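PDB 6CPU: phosphodiesterase from Candida albicans, which is a phosphodiesterase by name and family, a mainly helical protein of the HD superfamily with zinc and magnesium ions in the model. Local coordinates for residues Ile91-Thr96 with Ile387-Arg392; Ile194-Leu199 with Phe259-Arg264. All blocks are in the same frame, centred on the assembly; numbering follows the deposited sequence.

Contact 1 of 2, residues Ile91-Thr96 with Ile387-Arg392; sequences IQFFFT and INKVLR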
# COMPACT_ATOMS: atom_id res chain seq x y z
N ILE A 91 -21.08 0.09 -0.33
CA ILE A 91 -20.50 -0.45 0.90
C ILE A 91 -19.76 -1.77 0.62
O ILE A 91 -18.62 -1.96 1.06
CB ILE A 91 -21.61 -0.67 1.97
CG1 ILE A 91 -22.16 0.68 2.49
CG2 ILE A 91 -21.11 -1.49 3.14
CD1 ILE A 91 -21.11 1.66 2.99
N GLN A 92 -20.41 -2.68 -0.10
CA GLN A 92 -19.81 -3.96 -0.45
C GLN A 92 -18.45 -3.82 -1.16
O GLN A 92 -17.51 -4.57 -0.88
CB GLN A 92 -20.79 -4.73 -1.34
CG GLN A 92 -20.51 -6.20 -1.54
CD GLN A 92 -21.46 -6.84 -2.54
OE1 GLN A 92 -21.89 -6.21 -3.52
NE2 GLN A 92 -21.78 -8.10 -2.31
N PHE A 93 -18.37 -2.88 -2.11
CA PHE A 93 -17.18 -2.73 -2.94
C PHE A 93 -16.12 -1.86 -2.29
O PHE A 93 -14.97 -2.27 -2.18
CB PHE A 93 -17.52 -2.13 -4.32
CG PHE A 93 -16.31 -2.00 -5.21
CD1 PHE A 93 -15.78 -3.12 -5.83
CD2 PHE A 93 -15.70 -0.78 -5.40
CE1 PHE A 93 -14.66 -3.02 -6.64
CE2 PHE A 93 -14.58 -0.66 -6.21
CZ PHE A 93 -14.06 -1.78 -6.84
N PHE A 94 -16.50 -0.66 -1.87
CA PHE A 94 -15.51 0.28 -1.34
C PHE A 94 -15.10 -0.03 0.09
O PHE A 94 -14.04 0.41 0.51
CB PHE A 94 -15.99 1.72 -1.46
CG PHE A 94 -16.17 2.16 -2.88
CD1 PHE A 94 -15.09 2.56 -3.65
CD2 PHE A 94 -17.43 2.15 -3.46
CE1 PHE A 94 -15.26 2.96 -4.96
CE2 PHE A 94 -17.60 2.53 -4.78
CZ PHE A 94 -16.52 2.94 -5.53
N PHE A 95 -15.92 -0.75 0.84
CA PHE A 95 -15.62 -1.00 2.26
C PHE A 95 -15.57 -2.49 2.62
O PHE A 95 -15.79 -2.90 3.77
CB PHE A 95 -16.55 -0.16 3.15
CG PHE A 95 -16.38 1.31 2.91
CD1 PHE A 95 -15.24 1.96 3.36
CD2 PHE A 95 -17.31 2.03 2.15
CE1 PHE A 95 -15.04 3.30 3.09
CE2 PHE A 95 -17.11 3.37 1.89
CZ PHE A 95 -15.98 4.01 2.36
N THR A 96 -15.20 -3.28 1.63
CA THR A 96 -14.99 -4.72 1.77
C THR A 96 -14.04 -5.02 2.95
O THR A 96 -14.28 -5.93 3.74
CB THR A 96 -14.45 -5.33 0.43
OG1 THR A 96 -14.31 -6.75 0.56
CG2 THR A 96 -13.11 -4.75 -0.00
N ILE A 387 -5.00 -3.45 -10.54
CA ILE A 387 -5.58 -3.11 -11.84
C ILE A 387 -7.10 -3.23 -11.80
O ILE A 387 -7.80 -2.30 -12.20
CB ILE A 387 -5.05 -4.00 -12.99
CG1 ILE A 387 -3.52 -3.89 -13.12
CG2 ILE A 387 -5.77 -3.66 -14.30
CD1 ILE A 387 -2.98 -2.48 -13.31
N ASN A 388 -7.62 -4.35 -11.30
CA ASN A 388 -9.03 -4.65 -11.49
C ASN A 388 -9.95 -4.06 -10.44
O ASN A 388 -11.12 -3.78 -10.73
CB ASN A 388 -9.24 -6.14 -11.58
CG ASN A 388 -8.46 -6.76 -12.73
OD1 ASN A 388 -8.50 -6.27 -13.84
ND2 ASN A 388 -7.78 -7.84 -12.45
N LYS A 389 -9.44 -3.87 -9.23
CA LYS A 389 -10.23 -3.22 -8.19
C LYS A 389 -10.02 -1.71 -8.20
O LYS A 389 -10.99 -0.96 -8.18
CB LYS A 389 -9.91 -3.78 -6.79
CG LYS A 389 -10.64 -3.08 -5.66
CD LYS A 389 -10.44 -3.81 -4.34
CE LYS A 389 -10.95 -2.99 -3.15
NZ LYS A 389 -12.40 -2.71 -3.23
N VAL A 390 -8.77 -1.26 -8.16
CA VAL A 390 -8.48 0.15 -7.97
C VAL A 390 -8.51 0.95 -9.28
O VAL A 390 -9.38 1.81 -9.45
CB VAL A 390 -7.14 0.37 -7.23
CG1 VAL A 390 -6.84 1.85 -7.09
CG2 VAL A 390 -7.20 -0.29 -5.86
N LEU A 391 -7.60 0.67 -10.21
CA LEU A 391 -7.43 1.54 -11.38
C LEU A 391 -8.58 1.43 -12.39
O LEU A 391 -8.97 2.43 -12.98
CB LEU A 391 -6.08 1.30 -12.07
CG LEU A 391 -4.82 1.60 -11.25
CD1 LEU A 391 -3.58 1.19 -12.02
CD2 LEU A 391 -4.74 3.08 -10.86
N ARG A 392 -9.14 0.23 -12.57
CA ARG A 392 -10.26 0.04 -13.52
C ARG A 392 -11.46 0.91 -13.15
O ARG A 392 -12.18 1.39 -14.03
CB ARG A 392 -10.68 -1.44 -13.59
CG ARG A 392 -11.83 -1.74 -14.55
CD ARG A 392 -11.43 -1.46 -16.00
NE ARG A 392 -12.57 -1.54 -16.92
CZ ARG A 392 -13.42 -0.56 -17.20
NH1 ARG A 392 -13.35 0.64 -16.61
NH2 ARG A 392 -14.40 -0.79 -18.08
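Lys389 lays its ammonium group over one face of the Phe93 ring, and this cation-pi contact joins the end of helix 84-94 to helix 377-394. NZ sits 4.0 Å from the ring centroid and only 8° off the ring normal, so the charge looks almost straight down on the pi cloud. The two side chains run past each other in opposite directions, and each reaches the backbone of its partner. With CG anti to the backbone N (chi1 176°), Lys389 stays extended along its first three torsions and then bends at chi4 (61°), which brings NZ to 2.8 Å from the carbonyl oxygen Phe93 O. In return, the far end of the ring comes up to the lysine backbone: Phe93 CZ lies 3.4 Å from Lys389 O, which meets the ring at its edge and in its plane. The aliphatic part of the lysine also touches the ring, CG standing 3.8 Å from Phe93 CZ. Thr96, three residues on from Phe93, meets the lysine tip to tip, its methyl CG2 3.9 Å from Lys389 NZ. The buried charge thus lies close to a carbonyl oxygen and an aromatic face, both of which would be expected to stabilise a positive group.

Next along the chain, Phe94 turns a ring face to its neighbour, and Phe93 CD2 sits over the centre of that face. Helix 177-193 packs against both, through Leu183 on Phe93 and Met190 on Phe94, while Arg175 touches Phe93 and hydrogen-bonds to Asn388 O. Beyond the contact, Phe95 and Ile91 lean on helix 25-34, and Ile387 and Leu391 pack on helix 411-421.

Contact 2 of 2, residues Ile194-Leu199 with Phe259-Arg264; sequences INFIEL and FIFIVR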
# COMPACT_ATOMS: atom_id res chain seq x y z
N ILE A 194 -18.21 14.43 -1.45
CA ILE A 194 -17.31 14.38 -0.29
C ILE A 194 -16.10 15.26 -0.51
O ILE A 194 -15.50 15.22 -1.58
CB ILE A 194 -16.86 12.94 0.01
CG1 ILE A 194 -18.08 12.11 0.39
CG2 ILE A 194 -15.80 12.92 1.11
CD1 ILE A 194 -17.82 10.63 0.55
N ASN A 195 -15.75 16.05 0.51
CA ASN A 195 -14.56 16.88 0.50
C ASN A 195 -13.44 16.12 1.22
O ASN A 195 -13.32 16.17 2.44
CB ASN A 195 -14.84 18.23 1.17
CG ASN A 195 -13.84 19.30 0.78
OD1 ASN A 195 -13.19 19.20 -0.26
ND2 ASN A 195 -13.71 20.33 1.60
N PHE A 196 -12.64 15.39 0.46
CA PHE A 196 -11.70 14.43 1.05
C PHE A 196 -10.62 15.04 1.94
O PHE A 196 -10.19 14.42 2.92
CB PHE A 196 -11.14 13.50 -0.03
CG PHE A 196 -12.09 12.41 -0.42
CD1 PHE A 196 -12.09 11.20 0.26
CD2 PHE A 196 -13.03 12.61 -1.43
CE1 PHE A 196 -12.98 10.20 -0.08
CE2 PHE A 196 -13.93 11.61 -1.76
CZ PHE A 196 -13.90 10.41 -1.09
N ILE A 197 -10.21 16.28 1.64
CA ILE A 197 -9.22 16.97 2.48
C ILE A 197 -9.70 17.12 3.92
O ILE A 197 -8.89 17.11 4.86
CB ILE A 197 -8.83 18.35 1.89
CG1 ILE A 197 -7.55 18.90 2.56
CG2 ILE A 197 -9.98 19.35 2.04
CD1 ILE A 197 -6.27 18.35 1.99
N GLU A 198 -11.02 17.24 4.12
CA GLU A 198 -11.59 17.37 5.45
C GLU A 198 -11.53 16.08 6.25
O GLU A 198 -11.75 16.11 7.45
CB GLU A 198 -13.04 17.84 5.39
CG GLU A 198 -13.20 19.30 5.00
CD GLU A 198 -14.65 19.69 4.80
OE1 GLU A 198 -15.52 19.23 5.57
OE2 GLU A 198 -14.93 20.44 3.84
N LEU A 199 -11.25 14.96 5.59
CA LEU A 199 -11.15 13.66 6.27
C LEU A 199 -9.74 13.40 6.81
O LEU A 199 -9.52 12.38 7.44
CB LEU A 199 -11.59 12.53 5.33
CG LEU A 199 -13.03 12.61 4.80
CD1 LEU A 199 -13.41 11.37 4.02
CD2 LEU A 199 -14.01 12.83 5.93
N PHE A 259 -9.04 8.91 -4.94
CA PHE A 259 -8.26 7.79 -5.45
C PHE A 259 -7.29 7.26 -4.38
O PHE A 259 -7.19 6.05 -4.17
CB PHE A 259 -7.52 8.22 -6.72
CG PHE A 259 -6.37 7.34 -7.12
CD1 PHE A 259 -6.56 6.02 -7.49
CD2 PHE A 259 -5.07 7.86 -7.15
CE1 PHE A 259 -5.49 5.23 -7.87
CE2 PHE A 259 -4.01 7.07 -7.54
CZ PHE A 259 -4.22 5.75 -7.90
N ILE A 260 -6.60 8.17 -3.71
CA ILE A 260 -5.60 7.76 -2.72
C ILE A 260 -6.25 7.15 -1.48
O ILE A 260 -5.69 6.21 -0.89
CB ILE A 260 -4.68 8.94 -2.33
CG1 ILE A 260 -3.92 9.40 -3.58
CG2 ILE A 260 -3.70 8.52 -1.24
CD1 ILE A 260 -3.48 10.84 -3.50
N PHE A 261 -7.41 7.65 -1.08
CA PHE A 261 -8.16 7.03 0.03
C PHE A 261 -8.53 5.59 -0.31
O PHE A 261 -8.42 4.69 0.53
CB PHE A 261 -9.43 7.81 0.38
CG PHE A 261 -9.24 8.83 1.45
CD1 PHE A 261 -8.69 10.06 1.17
CD2 PHE A 261 -9.68 8.57 2.74
CE1 PHE A 261 -8.53 11.01 2.16
CE2 PHE A 261 -9.52 9.51 3.74
CZ PHE A 261 -8.94 10.74 3.45
N ILE A 262 -8.97 5.38 -1.55
CA ILE A 262 -9.31 4.05 -2.06
C ILE A 262 -8.09 3.13 -2.02
O ILE A 262 -8.21 1.99 -1.59
CB ILE A 262 -9.82 4.09 -3.53
CG1 ILE A 262 -11.19 4.76 -3.69
CG2 ILE A 262 -9.80 2.72 -4.18
CD1 ILE A 262 -12.01 4.95 -2.46
N VAL A 263 -6.93 3.64 -2.43
CA VAL A 263 -5.68 2.86 -2.37
C VAL A 263 -5.33 2.52 -0.93
O VAL A 263 -5.04 1.36 -0.61
CB VAL A 263 -4.49 3.61 -3.02
CG1 VAL A 263 -3.18 2.89 -2.72
CG2 VAL A 263 -4.68 3.76 -4.52
N ARG A 264 -5.36 3.51 -0.05
CA ARG A 264 -5.05 3.28 1.38
C ARG A 264 -5.95 2.18 1.96
O ARG A 264 -5.48 1.30 2.70
CB ARG A 264 -5.18 4.57 2.19
CG ARG A 264 -4.84 4.41 3.65
CD ARG A 264 -4.94 5.72 4.39
NE ARG A 264 -6.33 6.07 4.73
CZ ARG A 264 -6.68 7.11 5.47
NH1 ARG A 264 -5.78 7.96 5.92
NH2 ARG A 264 -7.96 7.30 5.78
O HOH W 1 -8.66 9.70 7.37
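With CG anti to its carbonyl carbon (chi1 -79°), Phe196 turns its ring toward Phe261; Leu199, one 3-10 turn further on, projects from the same side and touches that ring with CB. The phenylalanine rings meet obliquely, their centroids 5.3 Å apart and their planes inclined at 55°. Phe196 CD1 rests over one face of the Phe261 ring, toward its rim, 3.7 Å from Phe261 CD1. At the far end of that ring Leu199 CB stands 3.7 Å from Phe261 CZ. The other ring of the pair, Phe196, is covered on one face by Ile194 CG2 of its own segment.

A water extends the contact on the polar side: it lies 2.8 Å from Leu199 O and accepts a hydrogen bond from Arg264 NH2 (3.0 Å), in the guanidinium plane. Arg264 is also held by a salt bridge to Asp228 and a hydrogen bond to Phe33 O. Asn254, on helix 253-264, hydrogen-bonds to Ile194 O and Phe196 N, at the start of the turn. This is buried apolar packing of a 3-10 turn, between helices 177-193 and 205-216, on helix 253-264, within the mainly helical part of this phosphodiesterase.

Overall arrangement
From the N terminus, three strands of the small parallel sheet and helices 25-34 and 84-94 come first; strand 100-103 follows segment 91-96. That segment opens the long loop that contact 1 closes nearly 300 residues later on helix 377-394. Contact 2 is nested inside that loop: segment 194-199 follows helix 177-193, and the chain returns to it at 259-264 after about 60 residues. The contact centres are about 14 Å apart. Contact 1 ties the N-terminal sheet-bearing region to helix 377-394 of the phosphodiesterase family region, and contact 2 ties the 194-199 turn to helix 253-264. Val390 and Leu391 packing on Phe259, Val390 on Val263, and Phe94 on Ile262 link the two.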